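Local coordinates for protein dihydrofolate reductase (Moritella profunda, PDB 3IA4) that reduces 7,8-dihydrofolate to tetrahydrofolate with NADPH, probably a key step in folate metabolism that supplies purine, glycine and DNA precursor synthesis, at residues Ala35-Pro40 with Pro56-Ile61; Val3-Ala8 with Gln104-Ala109; Thr115-Thr120 with Asn149-Arg154; Asn46-Ile51 with Tyr69-Val74. One frame throughout, in Å; residues are numbered along the deposited sequence.

Contact 1: Ala35-Pro40 with Pro56-Ile61; sequences ATLGKP and PGRLNI. With MTX (methotrexate), chain F.
The type II turn Thr36-Lys39, which carries the chain off the end of helix 26-36, meets 56-61 through one backbone hydrogen bond, Gly38 N to Gly57 O at 3.0 Å, while Pro40 runs beside Leu59 with its CA facing the Leu59 carbonyl. Arg58 carries most of the side-chain contact. Its CG passes 3.2 Å from Lys39 O, and a bend at chi3 (-72°) swings the guanidinium back along its own segment. There NE and NH2 grip Pro56 O side-on, with that oxygen in the guanidinium plane. Arg58 NH1 donates to Thr36 OG1 at 3.0 Å, somewhat out of plane, and that hydroxyl is also bonded to Phe32 O in the helix. Leu37 CD2 lies over one face of the guanidinium, 3.9 Å from Arg58 NE. With its rotation fixed in this way, Arg58 presents two N-H groups to the glutamate alpha-carboxylate of methotrexate: NH1 reaches O1 and NH2 reaches O2, each at 2.8 Å, the second bond almost straight at 178°. Farther along, Pro40 CB packs on Leu59 CB and Ile61 CD1. A pair of arginine hydrogen bonds to the alpha-carboxylate is characteristic of the dihydrofolate reductase site for the glutamate tail of folates and antifolates.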
# COMPACT_ATOMS: atom_id res chain seq x y z
N ALA A 35 -6.98 -0.70 8.10
CA ALA A 35 -6.54 0.63 7.75
C ALA A 35 -7.16 1.17 6.47
O ALA A 35 -7.17 2.39 6.22
CB ALA A 35 -4.94 0.68 7.64
N THR A 36 -7.66 0.25 5.65
CA THR A 36 -8.17 0.63 4.33
C THR A 36 -9.71 0.50 4.20
O THR A 36 -10.28 1.11 3.29
CB THR A 36 -7.53 -0.19 3.20
OG1 THR A 36 -7.77 -1.58 3.42
CG2 THR A 36 -5.98 0.07 3.18
N LEU A 37 -10.36 -0.27 5.07
CA LEU A 37 -11.83 -0.42 4.93
C LEU A 37 -12.51 0.93 4.96
O LEU A 37 -12.15 1.81 5.73
CB LEU A 37 -12.41 -1.28 6.03
CG LEU A 37 -12.55 -2.75 5.70
CD1 LEU A 37 -13.08 -3.43 6.99
CD2 LEU A 37 -13.52 -3.05 4.51
N GLY A 38 -13.46 1.08 4.06
CA GLY A 38 -14.24 2.31 3.95
C GLY A 38 -13.57 3.41 3.15
O GLY A 38 -14.07 4.52 3.12
N LYS A 39 -12.42 3.13 2.53
CA LYS A 39 -11.69 4.18 1.82
C LYS A 39 -11.45 3.71 0.36
O LYS A 39 -11.36 2.50 0.10
CB LYS A 39 -10.33 4.44 2.49
CG LYS A 39 -10.42 4.73 3.99
CD LYS A 39 -9.05 4.93 4.57
CE LYS A 39 -9.16 5.09 6.13
NZ LYS A 39 -7.82 5.19 6.75
N PRO A 40 -11.28 4.65 -0.59
CA PRO A 40 -10.88 4.22 -1.92
C PRO A 40 -9.45 3.74 -1.85
O PRO A 40 -8.67 4.34 -1.08
CB PRO A 40 -10.90 5.53 -2.75
CG PRO A 40 -11.67 6.51 -1.91
CD PRO A 40 -11.44 6.11 -0.50
N PRO A 56 -13.51 -6.24 -0.94
CA PRO A 56 -14.80 -5.63 -0.51
C PRO A 56 -14.69 -4.40 0.39
O PRO A 56 -13.69 -4.20 1.10
CB PRO A 56 -15.54 -6.80 0.23
CG PRO A 56 -14.76 -8.05 -0.16
CD PRO A 56 -13.34 -7.63 -0.49
N GLY A 57 -15.70 -3.54 0.40
CA GLY A 57 -15.79 -2.47 1.39
C GLY A 57 -14.94 -1.27 1.01
O GLY A 57 -14.78 -0.34 1.80
N ARG A 58 -14.37 -1.35 -0.20
CA ARG A 58 -13.48 -0.33 -0.75
C ARG A 58 -13.74 -0.09 -2.21
O ARG A 58 -13.93 -1.03 -2.94
CB ARG A 58 -12.01 -0.79 -0.54
CG ARG A 58 -11.53 -0.63 0.92
CD ARG A 58 -10.49 -1.65 1.34
NE ARG A 58 -11.13 -2.95 1.48
CZ ARG A 58 -10.55 -4.03 2.01
NH1 ARG A 58 -9.25 -4.00 2.45
NH2 ARG A 58 -11.24 -5.16 2.05
N LEU A 59 -13.67 1.19 -2.67
CA LEU A 59 -13.65 1.49 -4.10
C LEU A 59 -12.27 1.08 -4.61
O LEU A 59 -11.29 1.66 -4.17
CB LEU A 59 -13.85 3.01 -4.33
CG LEU A 59 -13.70 3.48 -5.78
CD1 LEU A 59 -14.55 2.66 -6.75
CD2 LEU A 59 -13.95 5.05 -5.92
N ASN A 60 -12.22 0.08 -5.49
CA ASN A 60 -10.91 -0.40 -5.99
C ASN A 60 -10.59 0.36 -7.28
O ASN A 60 -11.27 0.17 -8.27
CB ASN A 60 -10.92 -1.92 -6.30
CG ASN A 60 -10.92 -2.81 -5.05
OD1 ASN A 60 -10.18 -3.77 -4.99
ND2 ASN A 60 -11.81 -2.54 -4.09
N ILE A 61 -9.50 1.15 -7.32
CA ILE A 61 -9.13 1.90 -8.53
C ILE A 61 -7.81 1.30 -9.00
O ILE A 61 -6.91 1.20 -8.19
CB ILE A 61 -8.97 3.41 -8.18
CG1 ILE A 61 -10.29 3.97 -7.67
CG2 ILE A 61 -8.37 4.23 -9.38
CD1 ILE A 61 -10.17 5.34 -6.99
N1 MTX F . 0.14 -4.68 3.84
C2 MTX F . 0.29 -3.35 4.02
NA2 MTX F . 0.62 -2.93 5.26
N3 MTX F . 0.12 -2.47 2.98
C4 MTX F . -0.23 -2.91 1.74
NA4 MTX F . -0.35 -2.04 0.77
C4A MTX F . -0.43 -4.25 1.55
N5 MTX F . -0.83 -4.70 0.32
C6 MTX F . -1.01 -6.05 0.14
C7 MTX F . -0.84 -6.98 1.16
N8 MTX F . -0.46 -6.51 2.43
C8A MTX F . -0.25 -5.14 2.59
C9 MTX F . -1.42 -6.50 -1.26
N10 MTX F . -1.86 -7.89 -1.31
CM MTX F . -1.01 -8.83 -2.08
C11 MTX F . -5.44 -9.16 0.49
C12 MTX F . -4.63 -10.07 -0.16
C13 MTX F . -3.46 -9.66 -0.77
C14 MTX F . -3.08 -8.33 -0.69
C15 MTX F . -3.90 -7.44 -0.00
C16 MTX F . -5.11 -7.80 0.52
C MTX F . -6.67 -9.54 1.21
O MTX F . -7.39 -10.67 0.85
N MTX F . -7.00 -8.77 2.24
CA MTX F . -8.23 -8.89 2.97
CT MTX F . -8.90 -7.53 3.05
O1 MTX F . -8.17 -6.49 3.04
O2 MTX F . -10.15 -7.46 3.16
CB MTX F . -8.01 -9.37 4.41
CG MTX F . -7.38 -10.76 4.44
CD MTX F . -8.30 -11.88 3.93
OE1 MTX F . -7.92 -13.09 3.94
OE2 MTX F . -9.44 -11.64 3.49

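Contact 2: Val3-Ala8 with Gln104-Ala109; sequences VSMIAA and QCLAAA. With MTX (methotrexate), chain F.
Met5, on strand 2-9, reaches across to the C-terminal part of helix 99-105 and the residues after it. From CB the chain leaves toward 104-109, with CG beside the backbone N and anti to the carbonyl carbon (chi1 -50°). CG then rests on the methyl of Ala109, 4.0 Å from its CB. The sulfur comes next: SD lies against Cys105 CB at 3.7 Å, close to the peptide that leads into Leu106. A bend at chi3 (-50°) turns the methyl CE onto Leu106, where it touches CA and stands 4.0 Å from CD1, the two side chains crossing at about a right angle. Two residues earlier on the same side of the strand, Val3 puts its CB 3.7 Å from Ala108 O, and its own carbonyl oxygen receives a CA-H...O contact from Ala109. Leu112, Ile95 and Phe127 also touch Met5, so the thioether is embedded between the central sheet and residues 105-109. Farther along the strand the chemistry turns polar. Ile6 O accepts a hydrogen bond from methotrexate NA4 at 2.9 Å and another from Tyr102 OH, while Ala8 N is bonded to the NADPH carboxamide oxygen. Helix and strand are joined here as in the alpha/beta dihydrofolate reductase fold, whose central parallel strand 2-9 lines the pterin and nicotinamide pockets with its C-terminal end.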
# COMPACT_ATOMS: atom_id res chain seq x y z
N VAL A 3 -3.88 12.42 1.05
CA VAL A 3 -3.28 11.39 0.22
C VAL A 3 -2.36 10.54 1.02
O VAL A 3 -1.38 11.03 1.58
CB VAL A 3 -2.51 12.01 -0.97
CG1 VAL A 3 -1.77 10.91 -1.75
CG2 VAL A 3 -3.50 12.76 -1.84
N SER A 4 -2.74 9.29 1.22
CA SER A 4 -1.96 8.38 2.08
C SER A 4 -1.43 7.21 1.30
O SER A 4 -2.07 6.80 0.36
CB SER A 4 -2.86 7.86 3.22
OG SER A 4 -3.27 8.94 4.04
N MET A 5 -0.27 6.64 1.69
CA MET A 5 0.18 5.41 1.07
C MET A 5 0.36 4.41 2.20
O MET A 5 0.74 4.80 3.32
CB MET A 5 1.56 5.62 0.35
CG MET A 5 1.48 6.86 -0.54
SD MET A 5 2.67 6.87 -1.93
CE MET A 5 4.21 6.49 -1.12
N ILE A 6 0.08 3.17 1.93
CA ILE A 6 0.15 2.11 2.96
C ILE A 6 0.98 1.00 2.36
O ILE A 6 0.75 0.59 1.22
CB ILE A 6 -1.25 1.59 3.42
CG1 ILE A 6 -1.02 0.46 4.44
CG2 ILE A 6 -2.07 1.10 2.21
CD1 ILE A 6 -2.32 0.08 5.29
N ALA A 7 1.96 0.50 3.13
CA ALA A 7 2.84 -0.57 2.65
C ALA A 7 3.43 -1.34 3.80
O ALA A 7 3.55 -0.78 4.90
CB ALA A 7 4.05 0.09 1.87
N ALA A 8 3.83 -2.59 3.54
CA ALA A 8 4.55 -3.37 4.56
C ALA A 8 5.99 -3.59 4.04
O ALA A 8 6.19 -4.11 2.94
CB ALA A 8 3.87 -4.72 4.76
N GLN A 104 5.72 7.19 -7.83
CA GLN A 104 5.11 8.37 -8.45
C GLN A 104 4.33 9.26 -7.48
O GLN A 104 4.19 10.44 -7.78
CB GLN A 104 4.18 7.95 -9.55
CG GLN A 104 4.90 7.23 -10.68
CD GLN A 104 3.90 6.60 -11.63
OE1 GLN A 104 3.33 7.27 -12.48
NE2 GLN A 104 3.73 5.31 -11.53
N CYS A 105 3.85 8.72 -6.35
CA CYS A 105 2.95 9.43 -5.44
C CYS A 105 3.62 9.90 -4.16
O CYS A 105 3.05 10.65 -3.43
CB CYS A 105 1.70 8.58 -5.05
SG CYS A 105 0.72 8.19 -6.51
N LEU A 106 4.86 9.48 -3.89
CA LEU A 106 5.52 9.89 -2.64
C LEU A 106 5.61 11.38 -2.39
O LEU A 106 5.31 11.86 -1.28
CB LEU A 106 6.94 9.23 -2.53
CG LEU A 106 7.67 9.60 -1.23
CD1 LEU A 106 7.04 8.99 0.05
CD2 LEU A 106 9.12 9.21 -1.34
N ALA A 107 5.96 12.14 -3.43
CA ALA A 107 6.17 13.56 -3.22
C ALA A 107 4.84 14.24 -2.84
O ALA A 107 4.84 15.31 -2.20
CB ALA A 107 6.80 14.20 -4.47
N ALA A 108 3.75 13.56 -3.15
CA ALA A 108 2.42 14.12 -2.92
C ALA A 108 1.75 13.60 -1.65
O ALA A 108 0.61 14.02 -1.32
CB ALA A 108 1.56 13.81 -4.12
N ALA A 109 2.40 12.64 -0.97
CA ALA A 109 1.74 11.94 0.11
C ALA A 109 1.72 12.79 1.36
O ALA A 109 2.72 13.42 1.76
CB ALA A 109 2.42 10.59 0.39
N1 MTX F . 0.14 -4.68 3.84
C2 MTX F . 0.29 -3.35 4.02
NA2 MTX F . 0.62 -2.93 5.26
N3 MTX F . 0.12 -2.47 2.98
C4 MTX F . -0.23 -2.91 1.74
NA4 MTX F . -0.35 -2.04 0.77
C4A MTX F . -0.43 -4.25 1.55
N5 MTX F . -0.83 -4.70 0.32
C6 MTX F . -1.01 -6.05 0.14
C7 MTX F . -0.84 -6.98 1.16
N8 MTX F . -0.46 -6.51 2.43
C8A MTX F . -0.25 -5.14 2.59
C9 MTX F . -1.42 -6.50 -1.26
N10 MTX F . -1.86 -7.89 -1.31
CM MTX F . -1.01 -8.83 -2.08
C11 MTX F . -5.44 -9.16 0.49
C12 MTX F . -4.63 -10.07 -0.16
C13 MTX F . -3.46 -9.66 -0.77
C14 MTX F . -3.08 -8.33 -0.69
C15 MTX F . -3.90 -7.44 -0.00
C16 MTX F . -5.11 -7.80 0.52
C MTX F . -6.67 -9.54 1.21
O MTX F . -7.39 -10.67 0.85
N MTX F . -7.00 -8.77 2.24
CA MTX F . -8.23 -8.89 2.97
CT MTX F . -8.90 -7.53 3.05
O1 MTX F . -8.17 -6.49 3.04
O2 MTX F . -10.15 -7.46 3.16
CB MTX F . -8.01 -9.37 4.41
CG MTX F . -7.38 -10.76 4.44
CD MTX F . -8.30 -11.88 3.93
OE1 MTX F . -7.92 -13.09 3.94
OE2 MTX F . -9.44 -11.64 3.49

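Contact 3: Thr115-Thr120 with Asn149-Arg154; sequences THIELT and NPHNYR
His116 and Arg154 form an antiparallel hydrogen-bonded pair, with His116 N to Arg154 O at 2.8 Å and Arg154 N to His116 O at 2.9 Å. On the face of the sheet that carries both side chains, the extended Arg154 chain, its CG between the backbone N and the carbonyl carbon (chi1 69°), lays its guanidinium over His116 CB, with Arg154 CZ 3.6 Å from that carbon; imidazole and guanidinium planes lie only 12° apart. A third backbone bond, Glu118 N to Asn152 O, is straight at 179°. On the other face Ile117 CG1 packs on Tyr153 CB in a non-hydrogen-bonded pair. This is the junction of strands 111-117 and 153-160, in the antiparallel part of the otherwise parallel dihydrofolate reductase sheet, and it opens beyond Glu118, the centre of an inverse gamma turn. There Leu119 CD1 makes a CH-pi contact over the face of the His151 ring, 4.2 Å from its centroid, while Pro150 CG lies against the opposite face, toward its rim. Water fills in between the polar groups: one molecule bridges Glu118 OE2 and Arg154 NH2, which stand 4.3 Å apart, and a second links Glu118 O to Asn152 N. Farther out, Tyr143 meets the Tyr153 ring nearly parallel, and Glu28 OE2 is hydrogen-bonded to Thr115 OG1.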
# COMPACT_ATOMS: atom_id res chain seq x y z
N THR A 115 4.05 -0.60 7.85
CA THR A 115 4.34 -1.73 8.74
C THR A 115 5.80 -2.10 8.50
O THR A 115 6.22 -2.19 7.35
CB THR A 115 3.48 -2.88 8.30
OG1 THR A 115 2.11 -2.52 8.56
CG2 THR A 115 3.82 -4.18 9.09
N HIS A 116 6.60 -2.18 9.57
CA HIS A 116 7.96 -2.66 9.42
C HIS A 116 8.02 -4.05 9.96
O HIS A 116 7.68 -4.28 11.14
CB HIS A 116 8.89 -1.76 10.24
CG HIS A 116 8.83 -0.34 9.80
ND1 HIS A 116 9.61 0.15 8.77
CD2 HIS A 116 8.12 0.71 10.28
CE1 HIS A 116 9.37 1.44 8.62
NE2 HIS A 116 8.47 1.81 9.51
N ILE A 117 8.48 -4.99 9.11
CA ILE A 117 8.69 -6.39 9.52
C ILE A 117 10.15 -6.70 9.82
O ILE A 117 11.05 -6.35 9.03
CB ILE A 117 8.20 -7.30 8.37
CG1 ILE A 117 6.76 -6.92 8.01
CG2 ILE A 117 8.37 -8.81 8.75
CD1 ILE A 117 6.25 -7.63 6.71
N GLU A 118 10.43 -7.36 10.96
CA GLU A 118 11.82 -7.64 11.29
C GLU A 118 12.27 -8.88 10.55
O GLU A 118 12.27 -10.00 11.11
CB GLU A 118 11.98 -7.83 12.80
CG GLU A 118 11.68 -6.58 13.58
CD GLU A 118 11.98 -6.74 15.09
OE1 GLU A 118 12.76 -7.67 15.47
OE2 GLU A 118 11.43 -5.92 15.87
N LEU A 119 12.64 -8.71 9.28
CA LEU A 119 13.02 -9.83 8.44
C LEU A 119 13.96 -9.30 7.36
O LEU A 119 13.69 -8.25 6.80
CB LEU A 119 11.75 -10.38 7.77
CG LEU A 119 11.98 -11.40 6.67
CD1 LEU A 119 12.50 -12.73 7.16
CD2 LEU A 119 10.62 -11.58 6.06
N THR A 120 15.09 -10.00 7.13
CA THR A 120 15.92 -9.70 5.95
C THR A 120 15.58 -10.76 4.88
O THR A 120 15.76 -11.98 5.08
CB THR A 120 17.39 -9.76 6.28
OG1 THR A 120 17.68 -8.73 7.23
CG2 THR A 120 18.23 -9.55 5.00
N ASN A 149 2.24 -16.07 13.16
CA ASN A 149 3.00 -14.99 12.51
C ASN A 149 4.40 -15.05 13.04
O ASN A 149 4.65 -14.64 14.15
CB ASN A 149 2.36 -13.64 12.88
CG ASN A 149 0.98 -13.51 12.36
OD1 ASN A 149 0.78 -13.12 11.17
ND2 ASN A 149 -0.01 -13.90 13.19
N PRO A 150 5.36 -15.52 12.22
CA PRO A 150 6.69 -15.88 12.68
C PRO A 150 7.67 -14.71 12.86
O PRO A 150 8.76 -14.95 13.33
CB PRO A 150 7.23 -16.79 11.58
CG PRO A 150 6.37 -16.45 10.32
CD PRO A 150 5.08 -15.94 10.81
N HIS A 151 7.31 -13.50 12.47
CA HIS A 151 8.22 -12.38 12.58
C HIS A 151 7.59 -11.29 13.38
O HIS A 151 6.39 -11.06 13.25
CB HIS A 151 8.47 -11.79 11.14
CG HIS A 151 8.77 -12.85 10.12
ND1 HIS A 151 9.86 -13.68 10.24
CD2 HIS A 151 8.14 -13.21 8.97
CE1 HIS A 151 9.87 -14.55 9.24
NE2 HIS A 151 8.85 -14.28 8.45
N ASN A 152 8.39 -10.57 14.17
CA ASN A 152 7.93 -9.37 14.81
C ASN A 152 7.61 -8.31 13.74
O ASN A 152 8.33 -8.21 12.75
CB ASN A 152 9.04 -8.80 15.66
CG ASN A 152 9.43 -9.70 16.83
OD1 ASN A 152 8.59 -10.38 17.35
ND2 ASN A 152 10.70 -9.70 17.23
N TYR A 153 6.58 -7.54 13.97
CA TYR A 153 6.31 -6.38 13.07
C TYR A 153 5.70 -5.25 13.84
O TYR A 153 5.32 -5.43 15.01
CB TYR A 153 5.50 -6.78 11.83
CG TYR A 153 4.09 -7.28 12.13
CD1 TYR A 153 3.87 -8.59 12.54
CD2 TYR A 153 3.01 -6.43 12.02
CE1 TYR A 153 2.55 -9.05 12.84
CE2 TYR A 153 1.69 -6.87 12.29
CZ TYR A 153 1.49 -8.17 12.69
OH TYR A 153 0.18 -8.59 12.96
N ARG A 154 5.67 -4.07 13.25
CA ARG A 154 5.13 -2.94 14.00
C ARG A 154 4.53 -1.99 12.98
O ARG A 154 4.89 -1.99 11.80
CB ARG A 154 6.20 -2.24 14.87
CG ARG A 154 7.19 -1.51 14.02
CD ARG A 154 8.38 -0.99 14.88
NE ARG A 154 9.40 -0.40 13.99
CZ ARG A 154 10.37 -1.10 13.41
NH1 ARG A 154 11.25 -0.48 12.61
NH2 ARG A 154 10.47 -2.43 13.60
O HOH W 1 9.20 -4.61 15.23
O HOH W 2 11.18 -11.06 13.64
O HOH W 3 11.94 -13.09 11.74

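Contact 4: Asn46-Ile51 with Tyr69-Val74; sequences NTFESI and YQPEGV. With NDP (NADPH dihydro-nicotinamide-adenine-dinucleotide phosphate), chain E.
The NADPH phosphate oxygen O2A is gripped twice by Thr47, from OG1 at 2.7 Å and from the backbone N at 2.8 Å, at the start of helix 45-51. This is the dihydrofolate reductase pyrophosphate site, where a helix N-terminus faces the phosphates and its dipole would probably help to stabilise their charge. Asn46 adds its backbone N to O5B and its ND2 to O2N, the latter at 3.1 Å. Phe48, next after Thr47, leaves the helix in another direction and meets the loop 69-74. Its CG is anti to the backbone N (chi1 177°), which extends the ring between Pro71 and Val74: CE2 touches Pro71 CB at 3.4 Å, and CE1 touches Val74 CG1 at 3.5 Å. From within the sheet, Met43 and Val62 also touch the Phe48 side chain. Tyr69 brings its hydroxyl to the edge of the Phe48 ring, and Pro71 CD packs on one face of the tyrosine ring. Arg45, a further NADPH ligand, makes a cation-pi contact with Tyr69 and a salt bridge with Glu49 OE2, joining helix, loop and cofactor. The carboxylate of Glu49 is tilted 47° to the tyrosine ring, and Tyr69 OH approaches the Phe48 ring near its plane, 3.3 Å from CD2.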
# COMPACT_ATOMS: atom_id res chain seq x y z
N ASN A 46 -0.01 -4.55 -11.55
CA ASN A 46 0.60 -5.76 -11.05
C ASN A 46 0.07 -6.10 -9.65
O ASN A 46 -0.14 -7.26 -9.33
CB ASN A 46 2.13 -5.65 -10.97
CG ASN A 46 2.76 -5.51 -12.33
OD1 ASN A 46 2.16 -5.90 -13.33
ND2 ASN A 46 4.00 -5.01 -12.38
N THR A 47 -0.08 -5.06 -8.82
CA THR A 47 -0.61 -5.27 -7.47
C THR A 47 -2.02 -5.84 -7.52
O THR A 47 -2.36 -6.79 -6.80
CB THR A 47 -0.54 -3.95 -6.65
OG1 THR A 47 0.86 -3.71 -6.39
CG2 THR A 47 -1.23 -4.14 -5.30
N PHE A 48 -2.85 -5.29 -8.41
CA PHE A 48 -4.19 -5.89 -8.52
C PHE A 48 -4.10 -7.39 -8.85
O PHE A 48 -4.85 -8.18 -8.32
CB PHE A 48 -5.02 -5.16 -9.57
CG PHE A 48 -6.37 -5.80 -9.77
CD1 PHE A 48 -7.31 -5.78 -8.76
CD2 PHE A 48 -6.67 -6.43 -10.97
CE1 PHE A 48 -8.55 -6.45 -8.92
CE2 PHE A 48 -7.91 -7.07 -11.14
CZ PHE A 48 -8.83 -7.07 -10.13
N GLU A 49 -3.23 -7.75 -9.79
CA GLU A 49 -3.14 -9.15 -10.22
C GLU A 49 -2.66 -10.00 -9.08
O GLU A 49 -3.12 -11.15 -8.91
CB GLU A 49 -2.27 -9.30 -11.47
CG GLU A 49 -2.97 -8.64 -12.65
CD GLU A 49 -2.21 -8.82 -13.94
OE1 GLU A 49 -1.10 -9.43 -13.88
OE2 GLU A 49 -2.69 -8.34 -15.01
N SER A 50 -1.78 -9.45 -8.29
CA SER A 50 -1.24 -10.15 -7.10
C SER A 50 -2.35 -10.40 -6.05
O SER A 50 -2.47 -11.50 -5.46
CB SER A 50 -0.09 -9.35 -6.52
OG SER A 50 0.49 -9.99 -5.40
N ILE A 51 -3.20 -9.41 -5.81
CA ILE A 51 -4.32 -9.59 -4.88
C ILE A 51 -5.33 -10.62 -5.42
O ILE A 51 -5.87 -11.46 -4.65
CB ILE A 51 -5.03 -8.25 -4.63
CG1 ILE A 51 -4.07 -7.30 -3.97
CG2 ILE A 51 -6.27 -8.45 -3.69
CD1 ILE A 51 -4.54 -5.80 -3.89
N TYR A 69 -8.01 -3.33 -20.88
CA TYR A 69 -7.87 -4.00 -19.57
C TYR A 69 -9.04 -3.60 -18.68
O TYR A 69 -9.22 -2.43 -18.36
CB TYR A 69 -6.53 -3.61 -18.92
CG TYR A 69 -6.25 -4.33 -17.62
CD1 TYR A 69 -6.39 -3.67 -16.41
CD2 TYR A 69 -5.88 -5.67 -17.60
CE1 TYR A 69 -6.14 -4.34 -15.21
CE2 TYR A 69 -5.64 -6.34 -16.40
CZ TYR A 69 -5.74 -5.65 -15.22
OH TYR A 69 -5.46 -6.28 -14.03
N GLN A 70 -9.87 -4.56 -18.30
CA GLN A 70 -11.08 -4.20 -17.56
C GLN A 70 -11.61 -5.31 -16.68
O GLN A 70 -12.64 -5.97 -16.99
CB GLN A 70 -12.19 -3.71 -18.48
CG GLN A 70 -13.41 -3.30 -17.66
CD GLN A 70 -13.07 -2.21 -16.64
OE1 GLN A 70 -12.86 -1.05 -17.03
NE2 GLN A 70 -12.99 -2.58 -15.35
N PRO A 71 -10.93 -5.55 -15.56
CA PRO A 71 -11.41 -6.60 -14.65
C PRO A 71 -12.79 -6.24 -14.07
O PRO A 71 -13.15 -5.06 -13.92
CB PRO A 71 -10.33 -6.63 -13.55
CG PRO A 71 -9.14 -5.81 -14.15
CD PRO A 71 -9.80 -4.80 -14.98
N GLU A 72 -13.61 -7.26 -13.80
CA GLU A 72 -14.89 -7.00 -13.13
C GLU A 72 -14.67 -6.38 -11.74
O GLU A 72 -13.79 -6.82 -10.98
CB GLU A 72 -15.67 -8.29 -12.95
N GLY A 73 -15.49 -5.39 -11.39
CA GLY A 73 -15.53 -4.92 -10.02
C GLY A 73 -14.46 -3.92 -9.59
O GLY A 73 -14.30 -3.63 -8.37
N VAL A 74 -13.69 -3.44 -10.55
CA VAL A 74 -12.73 -2.37 -10.29
C VAL A 74 -12.88 -1.26 -11.35
O VAL A 74 -13.35 -1.50 -12.47
CB VAL A 74 -11.29 -2.86 -10.30
CG1 VAL A 74 -11.12 -4.09 -9.40
CG2 VAL A 74 -10.83 -3.14 -11.74
PA NDP E . 2.53 -1.96 -9.67
O1A NDP E . 2.95 -0.58 -9.24
O2A NDP E . 1.58 -2.78 -8.85
O5B NDP E . 1.94 -1.98 -11.20
C5B NDP E . 2.66 -1.26 -12.22
C4B NDP E . 1.75 -1.26 -13.44
O4B NDP E . 0.78 -0.23 -13.22
C3B NDP E . 2.50 -0.73 -14.69
O3B NDP E . 3.22 -1.79 -15.31
C2B NDP E . 1.39 -0.13 -15.54
O2B NDP E . 0.49 -1.14 -16.02
C1B NDP E . 0.60 0.55 -14.44
N9A NDP E . 0.98 1.96 -14.21
C8A NDP E . 1.98 2.38 -13.42
N7A NDP E . 2.01 3.72 -13.35
C5A NDP E . 0.98 4.18 -14.12
C6A NDP E . 0.39 5.48 -14.47
N6A NDP E . 0.93 6.67 -14.04
N1A NDP E . -0.71 5.43 -15.29
C2A NDP E . -1.30 4.32 -15.73
N3A NDP E . -0.81 3.12 -15.44
C4A NDP E . 0.31 3.01 -14.65
O3 NDP E . 3.83 -2.87 -9.98
PN NDP E . 5.24 -3.18 -9.27
O1N NDP E . 6.00 -1.91 -9.14
O2N NDP E . 5.86 -4.33 -9.99
O5D NDP E . 4.84 -3.57 -7.79
C5D NDP E . 4.28 -4.86 -7.56
C4D NDP E . 5.06 -5.56 -6.45
O4D NDP E . 4.79 -4.89 -5.16
C3D NDP E . 4.67 -7.03 -6.23
O3D NDP E . 5.85 -7.77 -5.87
C2D NDP E . 3.74 -6.99 -5.02
O2D NDP E . 3.69 -8.23 -4.27
C1D NDP E . 4.39 -5.90 -4.22
N1N NDP E . 3.52 -5.21 -3.27
C2N NDP E . 3.91 -5.15 -2.00
C3N NDP E . 3.19 -4.42 -1.09
C7N NDP E . 3.65 -4.39 0.33
O7N NDP E . 3.10 -3.63 1.10
N7N NDP E . 4.72 -5.09 0.74
C4N NDP E . 1.92 -3.65 -1.42
C5N NDP E . 1.67 -3.76 -2.84
C6N NDP E . 2.42 -4.54 -3.68
P2B NDP E . 0.18 -1.29 -17.61
O1X NDP E . -0.99 -2.17 -17.61
O2X NDP E . 0.04 0.12 -18.08
O3X NDP E . 1.45 -1.85 -18.20

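Contacts 1, 2 and 3 are partly buried, contact 2 lying nearest the centre of the chain and almost wholly apolar where its segments meet, and contact 4 is at the surface. Strand 2-9 of contact 2 neighbours strand 111-117 of contact 3, with Ala7 O probably bonded to Thr115 N, while Ala35 of contact 1 packs on Ile6. Contacts 1 and 4 meet where Val74 touches Asn60. Contact 3 alone is held by a ladder of strand bonds, and waters extend it. Contacts 1 and 2 touch opposite ends of methotrexate, charge pairing at its glutamate and a carbonyl at its pteridine, whereas in contact 4 apolar loop packing adjoins polar phosphate binding.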